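Local coordinates for protein 5'-tyrosyl-DNA phosphodiesterase (Caenorhabditis elegans, PDB 4FVA) that belongs to the endonuclease/exonuclease/phosphatase family of DNase I-like folds and carries a magnesium ion in its metal site, at residues H98-I110 against L122-Q136. Numbering follows the deposited sequence.
Sequences HFQNSGMYRTLQI and LLNTHLESTREHRPQ. With EDO (1,2-ethanediol), chain E; EDO (1,2-ethanediol), chain I.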
# COMPACT_ATOMS: atom_id res chain seq x y z
N HIS A 98 14.69 -6.13 5.69
CA HIS A 98 15.09 -6.52 4.33
C HIS A 98 14.84 -8.01 4.10
O HIS A 98 15.34 -8.86 4.84
CB HIS A 98 16.56 -6.15 4.08
CG HIS A 98 16.79 -4.68 3.96
ND1 HIS A 98 16.69 -3.81 5.03
CD2 HIS A 98 17.15 -3.92 2.89
CE1 HIS A 98 16.95 -2.58 4.62
NE2 HIS A 98 17.24 -2.62 3.33
N PHE A 99 14.04 -8.34 3.08
CA PHE A 99 13.81 -9.73 2.74
C PHE A 99 15.14 -10.34 2.31
O PHE A 99 15.78 -9.87 1.36
CB PHE A 99 12.77 -9.87 1.63
CG PHE A 99 11.40 -9.39 2.00
CD1 PHE A 99 10.86 -9.66 3.25
CD2 PHE A 99 10.61 -8.71 1.08
CE1 PHE A 99 9.58 -9.24 3.58
CE2 PHE A 99 9.33 -8.27 1.40
CZ PHE A 99 8.81 -8.54 2.65
N GLN A 100 15.54 -11.39 3.01
CA GLN A 100 16.82 -12.05 2.77
C GLN A 100 16.88 -12.67 1.37
O GLN A 100 17.93 -12.65 0.72
CB GLN A 100 17.05 -13.08 3.88
CG GLN A 100 17.29 -12.39 5.25
CD GLN A 100 17.52 -13.35 6.42
OE1 GLN A 100 17.24 -14.55 6.33
NE2 GLN A 100 17.98 -12.81 7.54
N ASN A 101 15.75 -13.19 0.90
CA ASN A 101 15.68 -13.86 -0.39
C ASN A 101 15.40 -12.93 -1.57
O ASN A 101 15.15 -13.40 -2.68
CB ASN A 101 14.58 -14.93 -0.36
CG ASN A 101 13.18 -14.32 -0.44
OD1 ASN A 101 13.02 -13.10 -0.34
ND2 ASN A 101 12.18 -15.17 -0.59
N SER A 102 15.42 -11.62 -1.35
CA SER A 102 15.09 -10.70 -2.43
C SER A 102 16.30 -10.25 -3.26
O SER A 102 17.35 -9.89 -2.72
CB SER A 102 14.36 -9.46 -1.92
OG SER A 102 14.01 -8.64 -3.02
N GLY A 103 16.13 -10.24 -4.57
CA GLY A 103 17.13 -9.65 -5.44
C GLY A 103 16.74 -8.24 -5.85
O GLY A 103 17.40 -7.62 -6.69
N MET A 104 15.68 -7.71 -5.24
CA MET A 104 15.10 -6.43 -5.66
C MET A 104 14.99 -5.39 -4.52
O MET A 104 14.16 -4.47 -4.57
CB MET A 104 13.74 -6.68 -6.32
CG MET A 104 13.82 -7.59 -7.54
SD MET A 104 12.19 -7.93 -8.26
CE MET A 104 12.58 -9.33 -9.33
N TYR A 105 15.85 -5.55 -3.51
CA TYR A 105 15.93 -4.65 -2.35
C TYR A 105 14.59 -4.51 -1.63
O TYR A 105 14.30 -3.46 -1.05
CB TYR A 105 16.39 -3.23 -2.74
CG TYR A 105 17.47 -3.18 -3.80
CD1 TYR A 105 18.74 -3.69 -3.57
CD2 TYR A 105 17.21 -2.57 -5.02
CE1 TYR A 105 19.72 -3.63 -4.55
CE2 TYR A 105 18.17 -2.50 -6.01
CZ TYR A 105 19.43 -3.03 -5.77
OH TYR A 105 20.39 -2.95 -6.76
N ARG A 106 13.77 -5.56 -1.67
CA ARG A 106 12.43 -5.48 -1.10
C ARG A 106 12.47 -5.66 0.40
O ARG A 106 13.31 -6.40 0.94
CB ARG A 106 11.49 -6.49 -1.77
CG ARG A 106 11.43 -6.34 -3.30
CD ARG A 106 11.04 -4.92 -3.74
NE ARG A 106 11.18 -4.76 -5.20
CZ ARG A 106 10.27 -5.19 -6.07
NH1 ARG A 106 9.17 -5.78 -5.62
NH2 ARG A 106 10.45 -5.03 -7.38
N THR A 107 11.52 -5.00 1.08
CA THR A 107 11.55 -4.87 2.52
C THR A 107 10.14 -4.97 3.09
O THR A 107 9.15 -4.75 2.39
CB THR A 107 12.11 -3.48 2.93
OG1 THR A 107 11.31 -2.46 2.31
CG2 THR A 107 13.57 -3.31 2.48
N LEU A 108 10.07 -5.27 4.38
CA LEU A 108 8.81 -5.10 5.11
C LEU A 108 9.03 -3.89 5.98
O LEU A 108 9.85 -3.91 6.90
CB LEU A 108 8.50 -6.34 5.95
CG LEU A 108 7.22 -6.31 6.78
CD1 LEU A 108 6.04 -6.02 5.87
CD2 LEU A 108 7.03 -7.66 7.47
N GLN A 109 8.31 -2.82 5.66
CA GLN A 109 8.44 -1.55 6.38
C GLN A 109 7.37 -1.49 7.45
O GLN A 109 6.17 -1.56 7.14
CB GLN A 109 8.29 -0.36 5.42
CG GLN A 109 8.43 1.02 6.09
CD GLN A 109 8.22 2.15 5.11
OE1 GLN A 109 7.57 1.97 4.07
NE2 GLN A 109 8.75 3.34 5.44
N ILE A 110 7.78 -1.37 8.71
CA ILE A 110 6.83 -1.42 9.82
C ILE A 110 6.86 -0.13 10.61
O ILE A 110 7.92 0.27 11.11
CB ILE A 110 7.13 -2.61 10.77
CG1 ILE A 110 7.04 -3.93 10.00
CG2 ILE A 110 6.11 -2.68 11.91
CD1 ILE A 110 7.50 -5.16 10.82
N LEU A 122 1.54 -0.62 11.22
CA LEU A 122 1.43 -0.42 9.78
C LEU A 122 2.56 -1.20 9.13
O LEU A 122 3.73 -0.95 9.43
CB LEU A 122 1.56 1.07 9.43
CG LEU A 122 0.56 2.01 10.12
CD1 LEU A 122 0.75 3.47 9.71
CD2 LEU A 122 -0.85 1.52 9.83
N LEU A 123 2.20 -2.13 8.25
CA LEU A 123 3.19 -2.94 7.55
C LEU A 123 3.01 -2.80 6.03
O LEU A 123 1.99 -3.22 5.48
CB LEU A 123 3.07 -4.41 7.96
CG LEU A 123 3.30 -4.74 9.44
CD1 LEU A 123 2.05 -4.50 10.28
CD2 LEU A 123 3.79 -6.17 9.59
N ASN A 124 4.00 -2.19 5.39
CA ASN A 124 3.96 -1.86 3.97
C ASN A 124 5.07 -2.60 3.24
O ASN A 124 6.24 -2.58 3.67
CB ASN A 124 4.13 -0.34 3.81
CG ASN A 124 4.05 0.13 2.37
OD1 ASN A 124 3.49 -0.55 1.51
ND2 ASN A 124 4.63 1.30 2.08
N THR A 125 4.72 -3.25 2.13
CA THR A 125 5.70 -4.01 1.38
C THR A 125 5.44 -3.95 -0.10
O THR A 125 4.35 -3.60 -0.54
CB THR A 125 5.79 -5.49 1.83
OG1 THR A 125 6.96 -6.09 1.27
CG2 THR A 125 4.54 -6.26 1.37
N HIS A 126 6.47 -4.28 -0.87
CA HIS A 126 6.37 -4.44 -2.31
C HIS A 126 6.98 -5.80 -2.61
O HIS A 126 8.20 -5.89 -2.74
CB HIS A 126 7.16 -3.33 -2.99
CG HIS A 126 7.10 -3.36 -4.49
ND1 HIS A 126 7.88 -2.55 -5.28
CD2 HIS A 126 6.36 -4.12 -5.34
CE1 HIS A 126 7.62 -2.80 -6.56
NE2 HIS A 126 6.70 -3.74 -6.62
N LEU A 127 6.16 -6.84 -2.72
CA LEU A 127 6.72 -8.20 -2.83
C LEU A 127 7.38 -8.47 -4.18
O LEU A 127 7.07 -7.80 -5.18
CB LEU A 127 5.65 -9.26 -2.53
CG LEU A 127 5.03 -9.15 -1.13
CD1 LEU A 127 4.13 -10.36 -0.83
CD2 LEU A 127 6.12 -8.99 -0.07
N GLU A 128 8.29 -9.45 -4.22
CA GLU A 128 9.06 -9.74 -5.43
C GLU A 128 8.20 -9.74 -6.69
O GLU A 128 7.08 -10.26 -6.70
CB GLU A 128 9.83 -11.06 -5.29
CG GLU A 128 11.20 -11.09 -5.98
CD GLU A 128 12.29 -10.37 -5.20
OE1 GLU A 128 12.01 -9.83 -4.09
OE2 GLU A 128 13.45 -10.36 -5.67
N SER A 129 8.72 -9.12 -7.74
CA SER A 129 7.98 -8.90 -8.99
C SER A 129 8.15 -10.05 -9.99
O SER A 129 9.18 -10.76 -9.98
CB SER A 129 8.44 -7.58 -9.62
OG SER A 129 8.41 -6.50 -8.69
N THR A 130 7.15 -10.21 -10.86
CA THR A 130 7.10 -11.14 -12.01
C THR A 130 6.76 -12.58 -11.68
O THR A 130 7.02 -13.07 -10.59
CB THR A 130 8.37 -11.13 -12.89
OG1 THR A 130 9.35 -12.04 -12.34
CG2 THR A 130 8.95 -9.72 -13.01
N ARG A 131 6.20 -13.25 -12.68
CA ARG A 131 5.82 -14.65 -12.58
C ARG A 131 6.98 -15.52 -12.13
O ARG A 131 6.80 -16.42 -11.31
CB ARG A 131 5.29 -15.12 -13.94
CG ARG A 131 4.99 -16.60 -14.07
CD ARG A 131 3.96 -17.11 -13.07
NE ARG A 131 3.69 -18.53 -13.29
CZ ARG A 131 4.44 -19.53 -12.83
NH1 ARG A 131 5.53 -19.28 -12.11
NH2 ARG A 131 4.11 -20.79 -13.10
N GLU A 132 8.16 -15.25 -12.66
CA GLU A 132 9.35 -16.05 -12.36
C GLU A 132 9.71 -16.08 -10.87
O GLU A 132 10.35 -17.03 -10.39
CB GLU A 132 10.54 -15.54 -13.16
CG GLU A 132 10.29 -15.51 -14.65
CD GLU A 132 11.03 -14.38 -15.35
OE1 GLU A 132 10.44 -13.29 -15.49
OE2 GLU A 132 12.20 -14.59 -15.74
N HIS A 133 9.32 -15.05 -10.14
CA HIS A 133 9.76 -14.93 -8.76
C HIS A 133 8.68 -15.35 -7.78
O HIS A 133 8.64 -14.89 -6.64
CB HIS A 133 10.28 -13.51 -8.47
CG HIS A 133 11.50 -13.14 -9.26
ND1 HIS A 133 11.46 -12.33 -10.37
CD2 HIS A 133 12.80 -13.47 -9.08
CE1 HIS A 133 12.69 -12.18 -10.85
NE2 HIS A 133 13.52 -12.86 -10.08
N ARG A 134 7.78 -16.21 -8.26
CA ARG A 134 6.78 -16.81 -7.40
C ARG A 134 7.39 -17.43 -6.15
O ARG A 134 6.86 -17.26 -5.05
CB ARG A 134 5.97 -17.87 -8.16
CG ARG A 134 5.14 -18.74 -7.23
CD ARG A 134 4.16 -19.64 -7.99
NE ARG A 134 3.13 -18.85 -8.65
CZ ARG A 134 2.08 -19.37 -9.29
NH1 ARG A 134 1.92 -20.69 -9.35
NH2 ARG A 134 1.19 -18.57 -9.86
N PRO A 135 8.51 -18.16 -6.31
CA PRO A 135 9.10 -18.77 -5.11
C PRO A 135 9.39 -17.71 -4.06
O PRO A 135 8.93 -17.85 -2.92
CB PRO A 135 10.42 -19.38 -5.64
CG PRO A 135 10.15 -19.65 -7.11
CD PRO A 135 9.25 -18.50 -7.54
N GLN A 136 10.14 -16.68 -4.43
CA GLN A 136 10.51 -15.64 -3.47
C GLN A 136 9.28 -14.92 -2.95
O GLN A 136 9.19 -14.62 -1.75
CB GLN A 136 11.45 -14.60 -4.09
CG GLN A 136 12.79 -15.13 -4.58
CD GLN A 136 12.75 -15.55 -6.04
OE1 GLN A 136 11.82 -16.24 -6.50
NE2 GLN A 136 13.74 -15.10 -6.80
C1 EDO E . 12.57 -13.97 3.36
O1 EDO E . 11.64 -15.04 3.64
C2 EDO E . 12.85 -13.21 4.66
O2 EDO E . 14.03 -12.40 4.54
C1 EDO I . 3.80 -10.93 -14.56
O1 EDO I . 4.82 -11.55 -15.36
C2 EDO I . 2.66 -10.42 -15.45
O2 EDO I . 3.10 -10.37 -16.82
O HOH W 1 9.45 -3.32 -0.33
O HOH W 2 8.61 -1.88 2.05
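Glu128 grips the turn at Ser102 and Gly103 with both carboxylate oxygens: Ser102 OG donates to the syn lone pair of Glu128 OE1 at 2.6 Å, and Gly103 N reaches Glu128 OE2 at 2.9 Å. The same Ser102 OG accepts from Met104 N, an ST turn that aims the hydroxyl. The Arg106 chain, bent at chi2 (-55°), lays the guanidinium flat on the His126 ring, planes 19° apart, with NH1 over the ring centre. Within the guanidinium plane, NH2 donates to Ser129 OG at 2.8 Å and NH1 to His126 O at 3.0 Å, so the group's rotation is fixed; Tyr79 gives NH2 a further partner. Ser129 OG and His126 NE2 also bind a malonate ion, and the nearby arginine probably favours an anion there. Farther along, Thr125 OG1 donates to Thr107 O from above its carbonyl plane, beside the edge of the Phe99 ring. One water accepts from Thr107 N and His126 N; another donates to Thr107 O and Asn124 O. Met104 CE sits over the His133 face, a CH-pi contact, while Leu108 CD1 and Ile110 CG1 pack against Leu123 on their shared sheet face. Gln109 pairs with Asn124 and Ile110 with Leu123 in the antiparallel hairpin 107-115/118-126 of the DNase I-like fold; Glu128 and Arg106 tie together its flanking loops, and His126 lies about 7 Å from the magnesium ion, against its ligand Glu52.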